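Local structure of putative uncharacterized protein PH0300 (Pyrococcus horikoshii, 3VRH) at residues A[154-159]-A[199-204]. The protein catalyses the ATP-dependent 2-thiolation of 5-methyluridine at position 54 in the T loop of tRNAs, which stabilises them against heat in thermophiles. Residues are numbered along the deposited sequence; the frame is centred on the assembly and turned at random.
Sequences GHNLDD and VTEREV. With BCN (bicine), chain D.
Two capping boxes, N156 with D159 and T200 with E203, mark where the N-terminal ends of helices 157-169 and 201-211 meet in the PP-loop domain. L157 N donates to V199 O (2.9 Å, N-H...O 168°). In return one oxygen, D158 OD1, holds E201 N directly, on the anti side but tilted out of the carboxylate plane, and R202 N through a water. N156 OD1 caps its helix by accepting from D159 N at 3.1 Å, while D159 OD2 takes N156 N; likewise E203 N donates to T200 OG1, and T200 N to E203 OE1. With chi1 at 62°, N156 CG lies between backbone N and carbonyl carbon, and ND2 packs 3.6 Å from E201 CA, its amide plane 50° from the E201 carboxylate, and makes a weak hydrogen bond to D59 OD1. Were N156 replaced by an alanine, D159 N would probably lose its capping acceptor, leaving a gap beside E201 and V204. D159 OD2 also lies 3.6 Å from bicine O22, so the box borders the ligand pocket. K232 bridges the carboxylates of D159 and E201, which probably eases their repulsion; K58 and K246 pair with E201 and D158, respectively. V204 packs on helix 58-69 and, like V199, on F30 of helix 23-40.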
# COMPACT_ATOMS: atom_id res chain seq x y z
N GLY A 154 0.30 -13.19 -18.83
CA GLY A 154 1.37 -12.24 -19.12
C GLY A 154 1.65 -11.19 -18.05
O GLY A 154 2.44 -10.27 -18.28
N HIS A 155 1.03 -11.34 -16.89
CA HIS A 155 1.27 -10.45 -15.75
C HIS A 155 2.75 -10.32 -15.44
O HIS A 155 3.44 -11.31 -15.22
CB HIS A 155 0.56 -10.99 -14.50
CG HIS A 155 -0.92 -11.10 -14.64
ND1 HIS A 155 -1.53 -12.05 -15.43
CD2 HIS A 155 -1.93 -10.39 -14.08
CE1 HIS A 155 -2.84 -11.92 -15.36
NE2 HIS A 155 -3.11 -10.91 -14.55
N ASN A 156 3.23 -9.09 -15.45
CA ASN A 156 4.63 -8.84 -15.19
C ASN A 156 4.79 -8.19 -13.81
O ASN A 156 3.81 -8.05 -13.07
CB ASN A 156 5.23 -7.97 -16.32
CG ASN A 156 4.56 -6.61 -16.43
OD1 ASN A 156 4.41 -5.89 -15.43
ND2 ASN A 156 4.15 -6.24 -17.64
N LEU A 157 6.02 -7.79 -13.47
CA LEU A 157 6.29 -7.28 -12.13
C LEU A 157 5.40 -6.08 -11.79
O LEU A 157 4.84 -6.00 -10.69
CB LEU A 157 7.76 -6.92 -11.96
CG LEU A 157 8.19 -6.47 -10.56
CD1 LEU A 157 7.90 -7.56 -9.53
CD2 LEU A 157 9.66 -6.12 -10.55
N ASP A 158 5.27 -5.16 -12.75
CA ASP A 158 4.45 -3.96 -12.57
C ASP A 158 2.97 -4.28 -12.36
O ASP A 158 2.29 -3.63 -11.57
CB ASP A 158 4.63 -2.98 -13.73
CG ASP A 158 6.06 -2.46 -13.84
OD1 ASP A 158 6.88 -3.09 -14.53
OD2 ASP A 158 6.37 -1.43 -13.23
N ASP A 159 2.47 -5.29 -13.06
CA ASP A 159 1.10 -5.76 -12.82
C ASP A 159 0.91 -6.27 -11.40
O ASP A 159 -0.04 -5.87 -10.72
CB ASP A 159 0.70 -6.84 -13.82
CG ASP A 159 0.78 -6.34 -15.24
OD1 ASP A 159 0.30 -5.21 -15.46
OD2 ASP A 159 1.35 -7.03 -16.12
N VAL A 199 10.03 -9.78 -14.82
CA VAL A 199 10.41 -8.76 -15.78
C VAL A 199 9.50 -7.55 -15.60
O VAL A 199 8.35 -7.68 -15.16
CB VAL A 199 10.36 -9.26 -17.24
CG1 VAL A 199 11.42 -10.30 -17.49
CG2 VAL A 199 8.97 -9.81 -17.58
N THR A 200 10.00 -6.36 -15.92
CA THR A 200 9.24 -5.14 -15.74
C THR A 200 8.40 -4.86 -16.99
O THR A 200 8.65 -5.43 -18.05
CB THR A 200 10.16 -3.94 -15.48
OG1 THR A 200 10.92 -3.66 -16.66
CG2 THR A 200 11.11 -4.20 -14.29
N GLU A 201 7.42 -3.98 -16.85
CA GLU A 201 6.57 -3.63 -17.97
C GLU A 201 7.39 -2.95 -19.06
O GLU A 201 7.17 -3.16 -20.25
CB GLU A 201 5.40 -2.74 -17.52
CG GLU A 201 4.45 -2.43 -18.69
CD GLU A 201 3.06 -2.02 -18.26
OE1 GLU A 201 2.83 -1.79 -17.05
OE2 GLU A 201 2.20 -1.92 -19.14
N ARG A 202 8.34 -2.15 -18.62
CA ARG A 202 9.27 -1.48 -19.52
C ARG A 202 10.11 -2.50 -20.32
O ARG A 202 10.33 -2.33 -21.53
CB ARG A 202 10.15 -0.59 -18.66
CG ARG A 202 11.28 0.09 -19.33
CD ARG A 202 12.25 0.56 -18.24
NE ARG A 202 13.44 1.11 -18.86
CZ ARG A 202 14.67 0.63 -18.70
NH1 ARG A 202 14.88 -0.40 -17.89
NH2 ARG A 202 15.69 1.21 -19.32
N GLU A 203 10.55 -3.57 -19.66
CA GLU A 203 11.30 -4.62 -20.37
C GLU A 203 10.40 -5.38 -21.36
O GLU A 203 10.82 -5.73 -22.45
CB GLU A 203 11.96 -5.58 -19.38
CG GLU A 203 13.06 -4.90 -18.60
CD GLU A 203 13.61 -5.73 -17.48
OE1 GLU A 203 12.86 -6.56 -16.91
OE2 GLU A 203 14.79 -5.54 -17.15
N VAL A 204 9.14 -5.59 -20.98
CA VAL A 204 8.18 -6.22 -21.88
C VAL A 204 7.98 -5.38 -23.14
O VAL A 204 8.09 -5.90 -24.26
CB VAL A 204 6.84 -6.50 -21.20
CG1 VAL A 204 5.82 -7.01 -22.21
CG2 VAL A 204 7.02 -7.50 -20.05
N1 BCN D . -2.76 -10.84 -19.88
C1 BCN D . -1.71 -10.04 -19.12
C2 BCN D . -2.26 -8.97 -18.26
O21 BCN D . -3.42 -9.11 -17.81
O22 BCN D . -1.59 -7.94 -18.02
C3 BCN D . -3.04 -10.23 -21.21
C4 BCN D . -2.02 -9.23 -21.80
O4 BCN D . -1.85 -9.14 -22.99
C5 BCN D . -2.28 -12.21 -20.08
C6 BCN D . -3.31 -13.14 -20.56
O6 BCN D . -3.15 -14.32 -20.49
O HOH W 1 8.25 -0.98 -15.76